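Side-chain contacts in pentalenene synthase (Streptomyces chartreusis NRRL 3882, PDB 6Q4S), which probably uses magnesium to cyclise farnesyl diphosphate to a eudesmol-type bicyclic sesquiterpene alcohol, with loss of diphosphate: residues D65-V68 and L69-F73; A91-I94 and A95-A98; I102-P105 and L106-A109; T140-A143 and A144-R148; E175-R178 and R179-G182. All coordinates share one frame; numbering follows the deposited sequence.

Contact 1 (D65-V68 and L69-F73)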
loop_
_atom_site.group_PDB
_atom_site.type_symbol
_atom_site.label_atom_id
_atom_site.label_comp_id
_atom_site.label_asym_id
_atom_site.label_seq_id
_atom_site.Cartn_x
_atom_site.Cartn_y
_atom_site.Cartn_z
ATOM N N ASP A 65 13.848 -12.912 16.108
ATOM C CA ASP A 65 12.869 -11.909 15.655
ATOM C C ASP A 65 12.946 -10.624 16.483
ATOM O O ASP A 65 12.743 -9.539 15.954
ATOM C CB ASP A 65 11.478 -12.475 15.730
ATOM C CG ASP A 65 11.222 -13.541 14.671
ATOM O OD1 ASP A 65 11.962 -13.617 13.660
ATOM O OD2 ASP A 65 10.176 -14.210 14.757
ATOM N N MET A 66 13.357 -10.723 17.737
ATOM C CA MET A 66 13.590 -9.521 18.532
ATOM C C MET A 66 14.719 -8.722 17.928
ATOM O O MET A 66 14.649 -7.473 17.834
ATOM C CB MET A 66 13.868 -9.844 20.009
ATOM C CG MET A 66 14.053 -8.621 20.889
ATOM S SD MET A 66 12.728 -7.358 20.858
ATOM C CE MET A 66 11.447 -8.344 21.469
ATOM N N VAL A 67 15.744 -9.414 17.428
ATOM C CA VAL A 67 16.815 -8.720 16.724
ATOM C C VAL A 67 16.304 -7.919 15.445
ATOM O O VAL A 67 16.652 -6.781 15.287
ATOM C CB VAL A 67 17.960 -9.657 16.267
ATOM C CG1 VAL A 67 19.049 -8.800 15.602
ATOM C CG2 VAL A 67 18.585 -10.369 17.488
ATOM N N VAL A 68 15.504 -8.576 14.625
ATOM C CA VAL A 68 14.928 -7.994 13.405
ATOM C C VAL A 68 14.074 -6.780 13.816
ATOM O O VAL A 68 14.180 -5.719 13.208
ATOM C CB VAL A 68 14.077 -9.054 12.699
ATOM C CG1 VAL A 68 13.217 -8.449 11.559
ATOM C CG2 VAL A 68 14.973 -10.133 12.134
ATOM N N LEU A 69 13.287 -6.926 14.881
ATOM C CA LEU A 69 12.462 -5.811 15.380
ATOM C C LEU A 69 13.258 -4.604 15.857
ATOM O O LEU A 69 12.917 -3.468 15.512
ATOM C CB LEU A 69 11.406 -6.273 16.360
ATOM C CG LEU A 69 10.330 -7.179 15.785
ATOM C CD1 LEU A 69 9.748 -8.049 16.882
ATOM C CD2 LEU A 69 9.214 -6.481 14.974
ATOM N N MET A 70 14.345 -4.813 16.590
ATOM C CA MET A 70 15.202 -3.739 16.975
ATOM C C MET A 70 15.854 -3.101 15.763
ATOM O O MET A 70 16.016 -1.874 15.696
ATOM C CB MET A 70 16.295 -4.171 17.930
ATOM C CG MET A 70 15.728 -4.748 19.244
ATOM S SD MET A 70 17.104 -5.260 20.305
ATOM C CE MET A 70 16.104 -5.538 21.780
ATOM N N ASN A 71 16.278 -3.936 14.809
ATOM C CA ASN A 71 16.905 -3.390 13.651
ATOM C C ASN A 71 15.878 -2.398 12.924
ATOM O O ASN A 71 16.219 -1.262 12.559
ATOM C CB ASN A 71 17.391 -4.521 12.714
ATOM C CG ASN A 71 18.517 -5.359 13.314
ATOM O OD1 ASN A 71 19.220 -4.946 14.248
ATOM N ND2 ASN A 71 18.777 -6.484 12.662
ATOM N N TRP A 72 14.707 -2.898 12.674
ATOM C CA TRP A 72 13.614 -2.092 12.119
ATOM C C TRP A 72 13.330 -0.799 12.880
ATOM O O TRP A 72 13.382 0.280 12.308
ATOM C CB TRP A 72 12.391 -2.904 12.129
ATOM C CG TRP A 72 11.223 -2.265 11.542
ATOM C CD1 TRP A 72 11.156 -1.517 10.412
ATOM C CD2 TRP A 72 9.935 -2.334 12.058
ATOM N NE1 TRP A 72 9.867 -1.115 10.177
ATOM C CE2 TRP A 72 9.091 -1.584 11.192
ATOM C CE3 TRP A 72 9.390 -2.922 13.193
ATOM C CZ2 TRP A 72 7.720 -1.510 11.390
ATOM C CZ3 TRP A 72 8.071 -2.816 13.410
ATOM C CH2 TRP A 72 7.231 -2.114 12.517
ATOM N N PHE A 73 13.108 -0.928 14.183
ATOM C CA PHE A 73 13.009 0.206 15.061
ATOM C C PHE A 73 14.073 1.262 14.776
ATOM O O PHE A 73 13.767 2.428 14.761
ATOM C CB PHE A 73 13.174 -0.209 16.521
ATOM C CG PHE A 73 11.982 -0.009 17.367
ATOM C CD1 PHE A 73 11.843 1.140 18.098
ATOM C CD2 PHE A 73 11.046 -1.016 17.537
ATOM C CE1 PHE A 73 10.760 1.321 18.929
ATOM C CE2 PHE A 73 9.974 -0.867 18.419
ATOM C CZ PHE A 73 9.821 0.302 19.084
#

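Contact 2 (A91-I94 and A95-A98)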
loop_
_atom_site.group_PDB
_atom_site.type_symbol
_atom_site.label_atom_id
_atom_site.label_comp_id
_atom_site.label_asym_id
_atom_site.label_seq_id
_atom_site.Cartn_x
_atom_site.Cartn_y
_atom_site.Cartn_z
ATOM N N ALA A 91 15.133 18.370 2.188
ATOM C CA ALA A 91 13.748 17.929 2.150
ATOM C C ALA A 91 13.407 17.087 0.881
ATOM O O ALA A 91 12.753 16.050 1.010
ATOM C CB ALA A 91 12.800 19.096 2.341
ATOM N N ASP A 92 13.969 17.438 -0.277
ATOM C CA ASP A 92 13.869 16.636 -1.509
ATOM C C ASP A 92 14.611 15.291 -1.440
ATOM O O ASP A 92 14.112 14.285 -1.932
ATOM C CB ASP A 92 14.393 17.366 -2.754
ATOM C CG ASP A 92 13.541 18.557 -3.184
ATOM O OD1 ASP A 92 12.389 18.767 -2.702
ATOM O OD2 ASP A 92 14.050 19.294 -4.059
ATOM N N ARG A 93 15.803 15.270 -0.870
ATOM C CA ARG A 93 16.494 14.005 -0.684
ATOM C C ARG A 93 15.723 13.093 0.295
ATOM O O ARG A 93 15.598 11.929 0.023
ATOM C CB ARG A 93 17.941 14.215 -0.235
ATOM C CG ARG A 93 18.749 12.929 -0.130
ATOM C CD ARG A 93 18.750 12.084 -1.401
ATOM N NE ARG A 93 19.609 10.923 -1.244
ATOM C CZ ARG A 93 19.876 10.044 -2.200
ATOM N NH1 ARG A 93 19.308 10.160 -3.390
ATOM N NH2 ARG A 93 20.696 9.017 -1.957
ATOM N N ILE A 94 15.190 13.629 1.371
ATOM C CA ILE A 94 14.360 12.865 2.307
ATOM C C ILE A 94 13.129 12.225 1.594
ATOM O O ILE A 94 12.895 11.029 1.732
ATOM C CB ILE A 94 14.011 13.711 3.522
ATOM C CG1 ILE A 94 15.273 13.838 4.427
ATOM C CG2 ILE A 94 12.833 13.153 4.347
ATOM C CD1 ILE A 94 15.083 14.869 5.513
ATOM N N ALA A 95 12.423 12.998 0.767
ATOM C CA ALA A 95 11.271 12.487 0.060
ATOM C C ALA A 95 11.644 11.394 -0.827
ATOM O O ALA A 95 10.887 10.433 -0.962
ATOM C CB ALA A 95 10.581 13.584 -0.776
ATOM N N GLU A 96 12.775 11.557 -1.517
ATOM C CA GLU A 96 13.306 10.552 -2.391
ATOM C C GLU A 96 13.604 9.202 -1.685
ATOM O O GLU A 96 13.254 8.115 -2.193
ATOM C CB GLU A 96 14.528 11.086 -3.160
ATOM C CG GLU A 96 15.176 10.105 -4.095
ATOM C CD GLU A 96 16.354 10.639 -4.965
ATOM O OE1 GLU A 96 17.044 11.660 -4.611
ATOM O OE2 GLU A 96 16.590 9.968 -6.015
ATOM N N VAL A 97 14.227 9.287 -0.508
ATOM C CA VAL A 97 14.580 8.100 0.225
ATOM C C VAL A 97 13.349 7.483 0.856
ATOM O O VAL A 97 13.195 6.267 0.776
ATOM C CB VAL A 97 15.687 8.410 1.283
ATOM C CG1 VAL A 97 15.908 7.188 2.161
ATOM C CG2 VAL A 97 16.960 8.814 0.536
ATOM N N ALA A 98 12.450 8.316 1.378
ATOM C CA ALA A 98 11.221 7.822 1.968
ATOM C C ALA A 98 10.414 7.025 0.983
ATOM O O ALA A 98 9.848 5.977 1.339
ATOM C CB ALA A 98 10.339 8.923 2.511
#

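Contact 3 (I102-P105 and L106-A109)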
loop_
_atom_site.group_PDB
_atom_site.type_symbol
_atom_site.label_atom_id
_atom_site.label_comp_id
_atom_site.label_asym_id
_atom_site.label_seq_id
_atom_site.Cartn_x
_atom_site.Cartn_y
_atom_site.Cartn_z
ATOM N N ILE A 102 8.967 3.287 0.905
ATOM C CA ILE A 102 7.576 2.988 0.672
ATOM C C ILE A 102 7.437 1.851 -0.360
ATOM O O ILE A 102 6.594 0.969 -0.201
ATOM C CB ILE A 102 6.768 4.245 0.195
ATOM C CG1 ILE A 102 6.660 5.211 1.361
ATOM C CG2 ILE A 102 5.359 3.859 -0.291
ATOM C CD1 ILE A 102 6.138 6.598 1.011
ATOM N N VAL A 103 8.226 1.844 -1.417
ATOM C CA VAL A 103 7.983 0.825 -2.455
ATOM C C VAL A 103 8.598 -0.519 -2.125
ATOM O O VAL A 103 8.251 -1.488 -2.719
ATOM C CB VAL A 103 8.426 1.291 -3.835
ATOM C CG1 VAL A 103 7.706 2.562 -4.227
ATOM C CG2 VAL A 103 9.888 1.563 -3.942
ATOM N N THR A 104 9.492 -0.596 -1.140
ATOM C CA THR A 104 10.215 -1.855 -0.839
ATOM C C THR A 104 9.226 -2.938 -0.469
ATOM O O THR A 104 9.328 -4.058 -0.973
ATOM C CB THR A 104 11.327 -1.588 0.206
ATOM O OG1 THR A 104 12.396 -0.891 -0.438
ATOM C CG2 THR A 104 11.850 -2.835 0.855
ATOM N N PRO A 105 8.191 -2.620 0.337
ATOM C CA PRO A 105 7.212 -3.680 0.575
ATOM C C PRO A 105 6.259 -3.903 -0.557
ATOM O O PRO A 105 5.460 -4.812 -0.476
ATOM C CB PRO A 105 6.424 -3.191 1.779
ATOM C CG PRO A 105 7.312 -2.169 2.429
ATOM C CD PRO A 105 8.048 -1.527 1.302
ATOM N N LEU A 106 6.396 -3.137 -1.650
ATOM C CA LEU A 106 5.532 -3.355 -2.825
ATOM C C LEU A 106 6.259 -4.065 -3.968
ATOM O O LEU A 106 5.860 -3.980 -5.121
ATOM C CB LEU A 106 5.003 -1.976 -3.290
ATOM C CG LEU A 106 4.091 -1.334 -2.220
ATOM C CD1 LEU A 106 3.777 0.100 -2.635
ATOM C CD2 LEU A 106 2.833 -2.154 -1.956
ATOM N N ARG A 107 7.340 -4.753 -3.650
ATOM C CA ARG A 107 8.140 -5.456 -4.668
ATOM C C ARG A 107 8.624 -6.799 -4.016
ATOM O O ARG A 107 8.602 -6.916 -2.789
ATOM C CB ARG A 107 9.246 -4.479 -5.110
ATOM C CG ARG A 107 10.644 -4.837 -4.786
ATOM C CD ARG A 107 11.592 -3.778 -4.322
ATOM N NE ARG A 107 11.784 -2.621 -5.118
ATOM C CZ ARG A 107 12.370 -1.535 -4.629
ATOM N NH1 ARG A 107 12.888 -1.493 -3.384
ATOM N NH2 ARG A 107 12.456 -0.481 -5.396
ATOM N N PRO A 108 8.993 -7.815 -4.813
ATOM C CA PRO A 108 9.305 -9.092 -4.157
ATOM C C PRO A 108 10.461 -8.975 -3.136
ATOM O O PRO A 108 11.365 -8.176 -3.282
ATOM C CB PRO A 108 9.656 -10.011 -5.334
ATOM C CG PRO A 108 8.764 -9.478 -6.412
ATOM C CD PRO A 108 8.928 -7.985 -6.286
ATOM N N ALA A 109 10.346 -9.719 -2.076
ATOM C CA ALA A 109 11.333 -9.687 -1.013
ATOM C C ALA A 109 12.681 -10.084 -1.604
ATOM O O ALA A 109 12.736 -10.983 -2.463
ATOM C CB ALA A 109 10.929 -10.671 0.053
HETATM O O HOH W 1 11.252 -5.923 -1.258
#

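Contact 4 (T140-A143 and A144-R148)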
loop_
_atom_site.group_PDB
_atom_site.type_symbol
_atom_site.label_atom_id
_atom_site.label_comp_id
_atom_site.label_asym_id
_atom_site.label_seq_id
_atom_site.Cartn_x
_atom_site.Cartn_y
_atom_site.Cartn_z
ATOM N N THR A 140 -0.098 -6.478 2.630
ATOM C CA THR A 140 -0.832 -5.331 2.033
ATOM C C THR A 140 -1.218 -4.304 3.081
ATOM O O THR A 140 -0.990 -3.132 2.901
ATOM C CB THR A 140 -2.088 -5.836 1.348
ATOM O OG1 THR A 140 -1.690 -6.547 0.172
ATOM C CG2 THR A 140 -3.038 -4.726 0.983
ATOM N N ARG A 141 -1.792 -4.788 4.178
ATOM C CA ARG A 141 -2.133 -3.951 5.296
ATOM C C ARG A 141 -0.898 -3.217 5.853
ATOM O O ARG A 141 -0.958 -1.999 6.040
ATOM C CB ARG A 141 -2.877 -4.761 6.366
ATOM C CG ARG A 141 -3.003 -4.054 7.712
ATOM C CD ARG A 141 -4.246 -4.471 8.490
ATOM N NE ARG A 141 -4.309 -5.906 8.751
ATOM C CZ ARG A 141 -3.602 -6.586 9.657
ATOM N NH1 ARG A 141 -3.763 -7.935 9.744
ATOM N NH2 ARG A 141 -2.719 -5.988 10.445
ATOM N N PHE A 142 0.192 -3.948 6.118
ATOM C CA PHE A 142 1.444 -3.364 6.607
ATOM C C PHE A 142 1.953 -2.302 5.627
ATOM O O PHE A 142 2.345 -1.173 6.003
ATOM C CB PHE A 142 2.542 -4.389 6.871
ATOM C CG PHE A 142 3.832 -3.746 7.357
ATOM C CD1 PHE A 142 4.761 -3.229 6.471
ATOM C CD2 PHE A 142 4.073 -3.613 8.684
ATOM C CE1 PHE A 142 5.892 -2.545 6.917
ATOM C CE2 PHE A 142 5.214 -2.987 9.161
ATOM C CZ PHE A 142 6.137 -2.443 8.275
ATOM N N ALA A 143 1.943 -2.660 4.365
ATOM C CA ALA A 143 2.521 -1.818 3.356
ATOM C C ALA A 143 1.776 -0.473 3.277
ATOM O O ALA A 143 2.369 0.595 3.125
ATOM C CB ALA A 143 2.501 -2.507 2.007
ATOM N N ALA A 144 0.474 -0.519 3.372
ATOM C CA ALA A 144 -0.242 0.764 3.309
ATOM C C ALA A 144 -0.044 1.533 4.619
ATOM O O ALA A 144 0.144 2.702 4.577
ATOM C CB ALA A 144 -1.713 0.513 3.041
ATOM N N SER A 145 -0.094 0.882 5.782
ATOM C CA SER A 145 0.130 1.572 7.054
ATOM C C SER A 145 1.502 2.313 7.086
ATOM O O SER A 145 1.601 3.506 7.395
ATOM C CB SER A 145 0.045 0.590 8.246
ATOM O OG SER A 145 -1.235 0.048 8.461
ATOM N N TRP A 146 2.550 1.591 6.726
ATOM C CA TRP A 146 3.925 2.088 6.654
ATOM C C TRP A 146 4.042 3.238 5.642
ATOM O O TRP A 146 4.671 4.256 5.907
ATOM C CB TRP A 146 4.804 0.939 6.188
ATOM C CG TRP A 146 6.277 1.202 5.947
ATOM C CD1 TRP A 146 6.914 1.108 4.736
ATOM C CD2 TRP A 146 7.313 1.448 6.901
ATOM N NE1 TRP A 146 8.227 1.340 4.878
ATOM C CE2 TRP A 146 8.519 1.557 6.178
ATOM C CE3 TRP A 146 7.343 1.652 8.290
ATOM C CZ2 TRP A 146 9.751 1.820 6.781
ATOM C CZ3 TRP A 146 8.586 1.875 8.899
ATOM C CH2 TRP A 146 9.759 1.997 8.128
ATOM N N GLY A 147 3.444 3.021 4.480
ATOM C CA GLY A 147 3.378 4.063 3.451
ATOM C C GLY A 147 2.694 5.342 3.883
ATOM O O GLY A 147 3.226 6.442 3.646
ATOM N N ARG A 148 1.543 5.219 4.527
ATOM C CA ARG A 148 0.822 6.425 5.028
ATOM C C ARG A 148 1.704 7.189 6.044
ATOM O O ARG A 148 1.828 8.406 5.977
ATOM C CB ARG A 148 -0.511 6.050 5.677
ATOM C CG ARG A 148 -1.563 5.516 4.719
ATOM C CD ARG A 148 -2.887 5.261 5.400
ATOM N NE ARG A 148 -3.786 4.594 4.389
ATOM C CZ ARG A 148 -4.081 3.321 4.352
ATOM N NH1 ARG A 148 -3.680 2.522 5.355
ATOM N NH2 ARG A 148 -4.794 2.846 3.326
#

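Contact 5 (E175-R178 and R179-G182)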
loop_
_atom_site.group_PDB
_atom_site.type_symbol
_atom_site.label_atom_id
_atom_site.label_comp_id
_atom_site.label_asym_id
_atom_site.label_seq_id
_atom_site.Cartn_x
_atom_site.Cartn_y
_atom_site.Cartn_z
ATOM N N GLU A 175 -5.401 15.694 13.773
ATOM C CA GLU A 175 -5.510 14.822 12.572
ATOM C C GLU A 175 -4.156 14.443 12.028
ATOM O O GLU A 175 -3.920 13.281 11.750
ATOM C CB GLU A 175 -6.285 15.495 11.430
ATOM C CG GLU A 175 -6.648 14.552 10.283
ATOM C CD GLU A 175 -7.597 15.178 9.244
ATOM O OE1 GLU A 175 -7.215 15.155 8.043
ATOM O OE2 GLU A 175 -8.697 15.682 9.631
ATOM N N PHE A 176 -3.294 15.435 11.845
ATOM C CA PHE A 176 -1.943 15.209 11.340
ATOM C C PHE A 176 -1.047 14.274 12.255
ATOM O O PHE A 176 -0.244 13.424 11.747
ATOM C CB PHE A 176 -1.241 16.524 11.182
ATOM C CG PHE A 176 0.054 16.462 10.450
ATOM C CD1 PHE A 176 0.129 15.991 9.166
ATOM C CD2 PHE A 176 1.224 16.926 11.028
ATOM C CE1 PHE A 176 1.352 15.960 8.478
ATOM C CE2 PHE A 176 2.432 16.927 10.342
ATOM C CZ PHE A 176 2.508 16.422 9.067
ATOM N N ARG A 177 -1.219 14.424 13.549
ATOM C CA ARG A 177 -0.334 13.761 14.521
ATOM C C ARG A 177 -0.707 12.277 14.540
ATOM O O ARG A 177 0.176 11.452 14.764
ATOM C CB ARG A 177 -0.475 14.315 15.912
ATOM C CG ARG A 177 0.424 13.675 16.974
ATOM C CD ARG A 177 1.842 13.954 16.603
ATOM N NE ARG A 177 2.719 13.511 17.634
ATOM C CZ ARG A 177 3.730 12.678 17.456
ATOM N NH1 ARG A 177 4.005 12.133 16.245
ATOM N NH2 ARG A 177 4.428 12.341 18.531
ATOM N N ARG A 178 -1.985 11.986 14.337
ATOM C CA ARG A 178 -2.434 10.601 14.132
ATOM C C ARG A 178 -1.696 9.914 12.987
ATOM O O ARG A 178 -1.384 8.711 13.055
ATOM C CB ARG A 178 -3.922 10.536 13.906
ATOM C CG ARG A 178 -4.463 9.099 13.806
ATOM C CD ARG A 178 -5.931 9.071 13.456
ATOM N NE ARG A 178 -6.760 9.576 14.582
ATOM C CZ ARG A 178 -8.078 9.796 14.515
ATOM N NH1 ARG A 178 -8.740 9.583 13.395
ATOM N NH2 ARG A 178 -8.753 10.208 15.580
ATOM N N ARG A 179 -1.398 10.682 11.960
ATOM C CA ARG A 179 -0.682 10.151 10.812
ATOM C C ARG A 179 0.827 10.007 11.068
ATOM O O ARG A 179 1.407 9.016 10.701
ATOM C CB ARG A 179 -0.929 10.989 9.573
ATOM C CG ARG A 179 -2.434 11.201 9.214
ATOM C CD ARG A 179 -2.605 12.272 8.137
ATOM N NE ARG A 179 -1.814 12.020 6.932
ATOM C CZ ARG A 179 -1.283 12.948 6.157
ATOM N NH1 ARG A 179 -1.409 14.247 6.453
ATOM N NH2 ARG A 179 -0.515 12.609 5.132
ATOM N N THR A 180 1.459 11.023 11.635
ATOM C CA THR A 180 2.899 11.070 11.777
ATOM C C THR A 180 3.396 10.118 12.882
ATOM O O THR A 180 4.579 9.787 12.912
ATOM C CB THR A 180 3.435 12.511 12.099
ATOM O OG1 THR A 180 2.867 12.990 13.315
ATOM C CG2 THR A 180 3.076 13.509 10.955
ATOM N N VAL A 181 2.539 9.755 13.817
ATOM C CA VAL A 181 3.033 8.958 14.956
ATOM C C VAL A 181 3.359 7.495 14.545
ATOM O O VAL A 181 4.184 6.881 15.179
ATOM C CB VAL A 181 2.077 8.996 16.138
ATOM C CG1 VAL A 181 0.835 8.192 15.893
ATOM C CG2 VAL A 181 2.740 8.503 17.419
ATOM N N GLY A 182 2.740 6.979 13.487
ATOM C CA GLY A 182 3.250 5.718 12.876
ATOM C C GLY A 182 2.913 4.443 13.686
ATOM O O GLY A 182 3.667 3.425 13.692
#

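Contact 1 (D65-V68 and L69-F73)
The carbonyl oxygen of V68 accepts the backbone N-H of W72, N to O 2.9 Å, in an almost straight bond with an N-H...O angle of 178°. It is one of four successive i to i+4 bonds in this part of helix 63-79; L69, M70 and N71 use the carbonyls of D65, M66 and V67 in the same way. Side chains meet on top of this ladder. M70 swings CG back beside its own backbone N (chi1 -61°) and then runs extended, which brings M70 CG to 3.3 Å from the M66 carbonyl oxygen. Its terminal methyl ends at the bend of the other methionine, with M70 CE 3.8 Å from M66 CG and nearly as close to the sulfur of M66. L69 folds back similarly, so that its branch point CG lies 3.4 Å from D65 O and CD1 follows along the same carbonyl. V67 and N71 lie alongside each other, V67 CG1 touching the amide at N71 ND2 (3.8 Å). That amide is anchored outside the turn, N71 OD1 being hydrogen-bonded to H26 ND1 on helix 19-32. The acid of D65 likewise looks outward, forming a salt bridge with R192. Helix 19-32 packs on M66, V67 and M70, whereas V68, L69 and W72 face helix 118-131. This is regular alpha-helical packing within the all-helical class I terpene synthase fold, on the helix that leads directly into the DDXXD motif, in which D80 and D84 probably bind magnesium.

Contact 2 (A91-I94 and A95-A98)
An i to i+3 salt bridge between R93 and E96 marks the outer side of helix 90-103, an element of the all-helical terpene synthase fold. R93 NH1 reaches E96 OE1 at 3.0 Å, but the N-H...O angle of 149° makes the hydrogen bond within the ion pair a weak one. The carboxylate oxygen sits at the edge of the guanidinium, in its plane, while the carboxylate itself is turned at 90° to that plane. A single oxygen therefore takes up the contact; E96 OE2 lies farther away, 3.8 Å from R93 NH1. Both residues start with CG anti to the backbone N, yet R93 bends at its second torsion (54°), a kink that sets the guanidinium beside the carboxylate of E96, whose own chain stays extended. One face of the guanidinium is met by V97, with its methyl CG2 3.8 Å from R93 NE. The same methyl rests 3.4 Å from R93 O, which also accepts the N-H of V97. Underneath, the N-H groups of A95, E96 and A98 bond to the carbonyls of A91, D92 and I94, A98 N to I94 O being 2.8 Å. D92 points its charge out of the subunit, into a salt bridge with R114 of the second subunit, which also packs on A91 and A95. On the inner side I94, V97 and A98 lean on F79 of helix 63-79, the I94 side chain about 6 Å from that of D80, a probable magnesium ligand, while A91 and A98 abut helix 136-161 and V97 reaches helix 118-131.

Contact 3 (I102-P105 and L106-A109)
The R107 guanidinium has V103 CG2 and the backbone N of T104 over one face, V103 CG2 approaching R107 NH2 to 3.6 Å. R107 NH1 comes within 3.0 Å of T104 OG1, at too poor an angle for a hydrogen bond; that hydroxyl bonds E100 O. The firm partner is E100, with OE1 in a salt bridge to R107 NH2. Bends at the second and third torsions (-140° and -55°) fold R107 back across the turn, bringing its head over these groups. A lysine in its place has no flat head to lay over V103 CG2, so that methyl would probably lose its cover and the pairing with E100 become less fixed in direction. L106 N bonds V103 O at 2.7 Å, the donor standing well above the carbonyl plane. R107 N adds a weak bond to T104 O. A water 2.7 Å from T104 O and 3.0 Å from P108 O is placed to donate to either. L106 CD1 lies 3.8 Å from I102 O. The i to i+3 bond closes a type I turn with T104 and P105 at its corners, typical of the C-terminal side of a helix, where the chain passes into the loop before helix 118-131.

Contact 4 (T140-A143 and A144-R148)
F142 and W146 lie one helical turn apart on helix 136-161, an i to i+4 aromatic pair in the core of the terpene synthase alpha-helical fold. Four successive i to i+4 bonds span the turn. W146 N donates to F142 O at 2.9 Å with an N-H...O angle of 172°, and the N-H groups of A144, S145 and G147 are taken by the carbonyls of T140, R141 and A143. The polar side chains find their mates away from this turn. R141 forms two salt bridges, NH1 with E191 and NH2 with D188, and S145 OG is hydrogen-bonded to the other carboxylate oxygen of D188, so that one acid ties both residues to helix 183-194. T140 OG1 bonds the carbonyl of L136 and also R148 of the second subunit, an exchange repeated in reverse by R148 of this chain. The buried indole N-H, W146 NE1, is satisfied by the carbonyl oxygen of L101. Both aromatic residues send CG anti to the backbone N (chi1 179° in F142), which sets their side chains alongside each other, pointing the same way. The rings are near parallel, planes at 23°, but slid apart, leaving the phenyl and five-membered indole rings 5.5 Å between centroids with hardly any overlap. The closest side-chain approach is made by one phenyl carbon: F142 CE1 lies 3.7 Å from W146 CB.

Contact 5 (E175-R178 and R179-G182)
R177 and T180 meet near the end of helix 170-180. R177 CB leads to CG, which is anti to the backbone N; a bend at chi2 (63°) then brings CD to 3.6 Å from T180 OG1. NE forms a salt bridge with D224. NH1 donates to T180 OG1 at 3.3 Å, the hydroxyl oxygen lying in the guanidinium plane, and V181 CB sits over one face, 3.7 Å from NH1. NH2 has a weak bond to G220 O. T180 OG1 also donates weakly to R177 O (3.4 Å), which accepts V181 N as well. From the other branch, T180 CG2 makes a CH-pi contact over the F176 ring, 3.6 Å from its centroid. R179 NH1 stands in plane at the edge of that ring, 3.6 Å from F176 CD1, and pairs with E155. G182 is the first residue to leave helical geometry, with positive phi. A valine in place of T180 has no hydroxyl, and R177 NH1 would probably be left without this mate in the turn, the guanidinium freer to turn. R177, likely to bind substrate and close to N223, occupies with T180 and V181 the positions that in bacterial class I synthases correspond to the diphosphate sensor, linker and effector, parts they may play here. The hydroxyl link is consistent with diphosphate binding at R177 being relayed to the backbone after T180.

All five contacts are local, so none closes a long loop and none nests in or crosses another. Contact 1 comes first, on helix 63-79, followed by contacts 2 and 3, which share helix 90-103, the latter running from its C-terminal part into the loop. Contact 4 lies on helix 136-161 and contact 5 at the end of helix 170-180. Spatially, contact 4 is the junction: its aromatic pair meets W72 of contact 1, and A143, W146 and G147 pack on contact 3. Within the chain contact 5 touches none of the others, its nearest atoms being about 5 Å from contact 4. Contacts 2, 3 and 4 reach the second subunit, and R179 of contact 5 packs on P108 of the second subunit.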